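Local coordinates for transcriptional activator II (Enterobacteria phage lambda, PDB 1ZS4), which activates transcription from the phage promoters for the cI repressor and integrase genes, binding DNA as a homotetramer so that the virus can establish latency, at residues C[46-49]-C[50-53]; C[68-71]-C[72-76]. All blocks are in the same frame, centred on the assembly; numbering follows the deposited sequence.

Interaction 1: residues C[46-49]-C[50-53]; sequences RDWI and PKFS
W48 and F52, four residues apart, meet across the junction where helix 38-47 gives way to helix 49-59. The phenyl ring of F52 lies against the tryptophan's CB methylene, which sits over one face of the ring, 3.9 Å from its centroid, in a CH-pi contact; CB approaches closest at the rim atom CE1. The indole itself is slid aside: its five-membered ring and the phenyl ring are near parallel, at 24°, yet barely overlap. With CG of F52 turned anti to its carbonyl carbon (chi1 -72°), the ring is carried back toward the tryptophan. The aliphatic run of K51 crosses the indole's six-membered ring at a slant, CD lying 3.8 Å from CZ3 of W48.

The backbone reinforces this pairing. W48 occupies the N-cap position, and its carbonyl O accepts the amide N of F52 at 2.8 Å in an almost straight bond (176°), while also lying over one face of the phenyl ring. One residue on, the O of I49 takes two donors from opposite faces of its carbonyl plane: the amide N of S53, and its OG at 2.7 Å. The two bonds grip the I49 carbonyl O, and the one from OG ties the serine side chain back to the preceding turn. CD1 of I49 meets the edge of the F52 ring, 4.2 Å from that ring's CD1. On the preceding turn, R46 holds D47 side-on, NE to OD1 at 2.8 Å and NH2 to OD2.

I49, P50 and S53 lean on E15 of helix 7-25, which borders the junction within the chain. The aromatic side turns to the second subunit: F52 stacks on F52 of that subunit and W48 meets its W44 and W48, while W48 also packs on a DNA phosphate, joining the contact with the second subunit to the DNA-binding surface.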
ATOM      1  N   ARG C  46     -21.669  -6.840 -12.035  1.00  9.28           N
ATOM      2  CA  ARG C  46     -22.419  -5.803 -11.348  1.00 11.74           C
ATOM      3  C   ARG C  46     -21.646  -5.171 -10.205  1.00 12.09           C
ATOM      4  O   ARG C  46     -21.610  -3.954 -10.049  1.00 12.03           O
ATOM      5  CB  ARG C  46     -23.714  -6.403 -10.792  1.00 12.18           C
ATOM      6  CG  ARG C  46     -24.561  -5.465  -9.909  1.00 11.78           C
ATOM      7  CD  ARG C  46     -25.635  -6.279  -9.179  1.00 17.06           C
ATOM      8  NE  ARG C  46     -24.993  -7.144  -8.190  1.00 19.53           N
ATOM      9  CZ  ARG C  46     -25.525  -8.249  -7.681  1.00 20.79           C
ATOM     10  NH1 ARG C  46     -26.736  -8.652  -8.060  1.00 20.59           N
ATOM     11  NH2 ARG C  46     -24.831  -8.956  -6.799  1.00 21.05           N
ATOM     12  N   ASP C  47     -21.011  -6.026  -9.414  1.00 13.04           N
ATOM     13  CA  ASP C  47     -20.305  -5.597  -8.220  1.00 13.06           C
ATOM     14  C   ASP C  47     -18.895  -5.066  -8.365  1.00 13.02           C
ATOM     15  O   ASP C  47     -18.466  -4.263  -7.535  1.00 14.48           O
ATOM     16  CB  ASP C  47     -20.276  -6.755  -7.209  1.00 13.17           C
ATOM     17  CG  ASP C  47     -21.665  -7.193  -6.780  1.00 16.97           C
ATOM     18  OD1 ASP C  47     -22.606  -6.368  -6.864  1.00 15.22           O
ATOM     19  OD2 ASP C  47     -21.813  -8.367  -6.354  1.00 15.84           O
ATOM     20  N   TRP C  48     -18.173  -5.505  -9.394  1.00 12.70           N
ATOM     21  CA  TRP C  48     -16.774  -5.107  -9.556  1.00 11.04           C
ATOM     22  C   TRP C  48     -16.334  -4.512 -10.871  1.00 11.13           C
ATOM     23  O   TRP C  48     -15.424  -3.695 -10.899  1.00 11.10           O
ATOM     24  CB  TRP C  48     -15.847  -6.297  -9.258  1.00 12.58           C
ATOM     25  CG  TRP C  48     -15.863  -6.672  -7.823  1.00 13.85           C
ATOM     26  CD1 TRP C  48     -16.468  -7.764  -7.260  1.00 18.12           C
ATOM     27  CD2 TRP C  48     -15.345  -5.895  -6.741  1.00 16.68           C
ATOM     28  NE1 TRP C  48     -16.366  -7.705  -5.885  1.00 16.78           N
ATOM     29  CE2 TRP C  48     -15.682  -6.569  -5.541  1.00 16.11           C
ATOM     30  CE3 TRP C  48     -14.634  -4.691  -6.665  1.00 15.55           C
ATOM     31  CZ2 TRP C  48     -15.334  -6.074  -4.282  1.00 17.84           C
ATOM     32  CZ3 TRP C  48     -14.286  -4.194  -5.412  1.00 17.62           C
ATOM     33  CH2 TRP C  48     -14.639  -4.888  -4.235  1.00 16.31           C
ATOM     34  N   ILE C  49     -16.937  -4.945 -11.972  1.00 10.30           N
ATOM     35  CA  ILE C  49     -16.533  -4.408 -13.256  1.00 10.31           C
ATOM     36  C   ILE C  49     -16.657  -2.878 -13.297  1.00  9.94           C
ATOM     37  O   ILE C  49     -15.780  -2.197 -13.847  1.00  9.89           O
ATOM     38  CB  ILE C  49     -17.326  -5.097 -14.385  1.00 11.62           C
ATOM     39  CG1 ILE C  49     -16.836  -6.544 -14.527  1.00 12.91           C
ATOM     40  CG2 ILE C  49     -17.177  -4.330 -15.678  1.00 11.09           C
ATOM     41  CD1 ILE C  49     -15.408  -6.657 -15.082  1.00 14.13           C
ATOM     42  N   PRO C  50     -17.733  -2.299 -12.718  1.00 10.77           N
ATOM     43  CA  PRO C  50     -17.790  -0.833 -12.772  1.00 10.32           C
ATOM     44  C   PRO C  50     -16.570  -0.194 -12.075  1.00 11.80           C
ATOM     45  O   PRO C  50     -15.988   0.785 -12.573  1.00 13.05           O
ATOM     46  CB  PRO C  50     -19.088  -0.515 -12.036  1.00 10.02           C
ATOM     47  CG  PRO C  50     -19.985  -1.688 -12.427  1.00  9.59           C
ATOM     48  CD  PRO C  50     -19.027  -2.870 -12.289  1.00 11.06           C
ATOM     49  N   LYS C  51     -16.187  -0.745 -10.923  1.00 11.00           N
ATOM     50  CA  LYS C  51     -15.054  -0.196 -10.167  1.00 11.91           C
ATOM     51  C   LYS C  51     -13.737  -0.445 -10.879  1.00 11.78           C
ATOM     52  O   LYS C  51     -12.919   0.469 -11.004  1.00 13.52           O
ATOM     53  CB  LYS C  51     -15.008  -0.788  -8.749  1.00 13.16           C
ATOM     54  CG  LYS C  51     -16.168  -0.343  -7.859  1.00 15.37           C
ATOM     55  CD  LYS C  51     -16.158  -1.077  -6.514  1.00 18.86           C
ATOM     56  CE  LYS C  51     -17.283  -0.586  -5.590  1.00 20.34           C
ATOM     57  NZ  LYS C  51     -17.250  -1.296  -4.273  1.00 25.09           N
ATOM     58  N   PHE C  52     -13.540  -1.675 -11.343  1.00 10.53           N
ATOM     59  CA  PHE C  52     -12.339  -2.067 -12.074  1.00 12.63           C
ATOM     60  C   PHE C  52     -12.211  -1.148 -13.292  1.00 12.50           C
ATOM     61  O   PHE C  52     -11.109  -0.694 -13.646  1.00 11.06           O
ATOM     62  CB  PHE C  52     -12.455  -3.506 -12.606  1.00 14.30           C
ATOM     63  CG  PHE C  52     -12.360  -4.598 -11.555  1.00 19.20           C
ATOM     64  CD1 PHE C  52     -12.786  -5.899 -11.864  1.00 20.35           C
ATOM     65  CD2 PHE C  52     -11.835  -4.353 -10.292  1.00 18.07           C
ATOM     66  CE1 PHE C  52     -12.691  -6.944 -10.920  1.00 21.61           C
ATOM     67  CE2 PHE C  52     -11.732  -5.391  -9.335  1.00 20.06           C
ATOM     68  CZ  PHE C  52     -12.163  -6.686  -9.656  1.00 19.70           C
ATOM     69  N   SER C  53     -13.343  -0.897 -13.955  1.00  9.75           N
ATOM     70  CA  SER C  53     -13.343  -0.049 -15.147  1.00  9.72           C
ATOM     71  C   SER C  53     -12.954   1.393 -14.872  1.00 10.14           C
ATOM     72  O   SER C  53     -12.201   1.984 -15.657  1.00 10.67           O
ATOM     73  CB  SER C  53     -14.710  -0.106 -15.844  1.00  9.04           C
ATOM     74  OG  SER C  53     -14.924  -1.424 -16.326  1.00 10.39           O
TER

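Interaction 2: residues C[68-71]-C[72-76]; sequences MARL and ARQVA
R73 folds back over the preceding turn of helix 65-78, placing one face of its guanidinium above A69 O and the CA of R70. Of the guanidinium atoms, NH2 comes nearest, 3.4 Å from R70 CA and 3.6 Å from R70 CB. A bend at chi3 (-61°) brings the group back along the helix. R70 and R73 are exposed, and their guanidinium planes stand 57° apart, with NH2 of R73 at the edge of the R70 group, 3.7 Å from its NE.

The other side is compact. M68, L71, A72 and V75 are buried, and L71 hands its carbonyl O to the amide N of V75 at 2.8 Å. M68 and A72 pack on Q74 of the second subunit, whereas L71 and V75 meet M68 and L71 of the third. Between the two sides, the Q74 side chain runs alongside R70 in the same direction, its OE1 3.8 Å from CD2 of L71.

The chemistry thus divides an amphipathic helix: the apolar residues, with Q74 at their margin, meet the other subunits, and the like charges of R70 and R73, with no bond between them, are probably eased by solvent.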
ATOM      1  N   MET C  68       5.623  12.724 -11.505  1.00 18.98           N
ATOM      2  CA  MET C  68       6.719  11.777 -11.680  1.00 18.07           C
ATOM      3  C   MET C  68       7.980  12.275 -10.973  1.00 17.01           C
ATOM      4  O   MET C  68       8.715  11.485 -10.373  1.00 17.07           O
ATOM      5  CB  MET C  68       7.025  11.560 -13.165  1.00 14.63           C
ATOM      6  CG  MET C  68       8.128  10.516 -13.445  1.00 16.02           C
ATOM      7  SD  MET C  68       7.938   8.907 -12.605  1.00 11.83           S
ATOM      8  CE  MET C  68       6.666   8.158 -13.613  1.00 16.96           C
ATOM      9  N   ALA C  69       8.231  13.578 -11.042  1.00 18.95           N
ATOM     10  CA  ALA C  69       9.415  14.129 -10.382  1.00 18.97           C
ATOM     11  C   ALA C  69       9.298  13.952  -8.874  1.00 19.95           C
ATOM     12  O   ALA C  69      10.281  13.652  -8.190  1.00 18.50           O
ATOM     13  CB  ALA C  69       9.576  15.619 -10.725  1.00 19.55           C
ATOM     14  N   ARG C  70       8.083  14.128  -8.361  1.00 19.89           N
ATOM     15  CA  ARG C  70       7.817  14.001  -6.938  1.00 20.00           C
ATOM     16  C   ARG C  70       8.026  12.562  -6.493  1.00 19.32           C
ATOM     17  O   ARG C  70       8.604  12.315  -5.443  1.00 19.01           O
ATOM     18  CB  ARG C  70       6.386  14.452  -6.656  1.00 23.25           C
ATOM     19  CG  ARG C  70       5.930  14.364  -5.212  1.00 27.91           C
ATOM     20  CD  ARG C  70       4.651  15.180  -5.097  1.00 33.05           C
ATOM     21  NE  ARG C  70       4.927  16.561  -5.490  1.00 34.95           N
ATOM     22  CZ  ARG C  70       4.031  17.411  -5.976  1.00 36.54           C
ATOM     23  NH1 ARG C  70       2.769  17.038  -6.147  1.00 36.93           N
ATOM     24  NH2 ARG C  70       4.405  18.645  -6.292  1.00 37.25           N
ATOM     25  N   LEU C  71       7.542  11.615  -7.292  1.00 16.49           N
ATOM     26  CA  LEU C  71       7.708  10.198  -6.972  1.00 15.19           C
ATOM     27  C   LEU C  71       9.196   9.847  -7.021  1.00 13.74           C
ATOM     28  O   LEU C  71       9.706   9.151  -6.155  1.00 13.88           O
ATOM     29  CB  LEU C  71       6.960   9.331  -7.984  1.00 15.12           C
ATOM     30  CG  LEU C  71       5.439   9.291  -7.904  1.00 14.68           C
ATOM     31  CD1 LEU C  71       4.870   8.631  -9.151  1.00 14.89           C
ATOM     32  CD2 LEU C  71       5.034   8.504  -6.671  1.00 15.99           C
ATOM     33  N   ALA C  72       9.897  10.338  -8.034  1.00 12.45           N
ATOM     34  CA  ALA C  72      11.312  10.029  -8.157  1.00 13.33           C
ATOM     35  C   ALA C  72      12.099  10.539  -6.957  1.00 13.65           C
ATOM     36  O   ALA C  72      13.020   9.867  -6.490  1.00 13.67           O
ATOM     37  CB  ALA C  72      11.875  10.619  -9.454  1.00 13.30           C
ATOM     38  N   ARG C  73      11.747  11.724  -6.465  1.00 13.87           N
ATOM     39  CA  ARG C  73      12.444  12.291  -5.308  1.00 15.00           C
ATOM     40  C   ARG C  73      12.182  11.430  -4.087  1.00 15.87           C
ATOM     41  O   ARG C  73      13.094  11.120  -3.322  1.00 14.76           O
ATOM     42  CB  ARG C  73      11.956  13.708  -5.001  1.00 18.24           C
ATOM     43  CG  ARG C  73      12.434  14.774  -5.959  1.00 21.30           C
ATOM     44  CD  ARG C  73      12.162  16.154  -5.363  1.00 24.22           C
ATOM     45  NE  ARG C  73      10.736  16.391  -5.119  1.00 26.55           N
ATOM     46  CZ  ARG C  73       9.891  16.905  -6.013  1.00 27.41           C
ATOM     47  NH1 ARG C  73      10.319  17.246  -7.224  1.00 27.55           N
ATOM     48  NH2 ARG C  73       8.610  17.080  -5.696  1.00 28.40           N
ATOM     49  N   GLN C  74      10.920  11.047  -3.920  1.00 15.46           N
ATOM     50  CA  GLN C  74      10.518  10.229  -2.781  1.00 17.06           C
ATOM     51  C   GLN C  74      11.183   8.871  -2.783  1.00 16.48           C
ATOM     52  O   GLN C  74      11.647   8.405  -1.747  1.00 16.03           O
ATOM     53  CB  GLN C  74       9.007  10.031  -2.775  1.00 20.57           C
ATOM     54  CG  GLN C  74       8.197  11.303  -2.571  1.00 26.20           C
ATOM     55  CD  GLN C  74       6.709  11.070  -2.763  1.00 29.73           C
ATOM     56  OE1 GLN C  74       6.263  10.696  -3.849  1.00 31.07           O
ATOM     57  NE2 GLN C  74       5.935  11.280  -1.707  1.00 32.40           N
ATOM     58  N   VAL C  75      11.199   8.220  -3.940  1.00 14.51           N
ATOM     59  CA  VAL C  75      11.810   6.909  -4.029  1.00 13.34           C
ATOM     60  C   VAL C  75      13.322   7.025  -3.887  1.00 13.24           C
ATOM     61  O   VAL C  75      13.964   6.187  -3.261  1.00 13.01           O
ATOM     62  CB  VAL C  75      11.442   6.226  -5.356  1.00 14.04           C
ATOM     63  CG1 VAL C  75      12.190   4.910  -5.485  1.00 13.55           C
ATOM     64  CG2 VAL C  75       9.929   5.980  -5.390  1.00 15.85           C
ATOM     65  N   ALA C  76      13.902   8.075  -4.456  1.00 14.35           N
ATOM     66  CA  ALA C  76      15.346   8.253  -4.329  1.00 13.43           C
ATOM     67  C   ALA C  76      15.714   8.453  -2.857  1.00 15.58           C
ATOM     68  O   ALA C  76      16.767   7.978  -2.410  1.00 15.56           O
ATOM     69  CB  ALA C  76      15.808   9.451  -5.164  1.00 12.22           C
TER

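From the N terminus, the chain runs through helix 7-25 and the predicted helix-turn-helix, whose last residue opens interaction 1, the bridge across the junction of helices 38-47 and 49-59. Interaction 2 follows in series, one helix later, wholly within helix 65-78. Each contact joins adjoining segments, so neither closes a long loop, and the two neither nest nor cross. Their centres are about 31 Å apart, and their nearest atoms about 19 Å. Both touch the second subunit, but at different levels: residues 46-53 join subunits beside the DNA, whereas residues 68-76, with their nearest atom about 26 Å from the DNA, meet both the second and third subunits, tying the C-terminal helices into the tetramer.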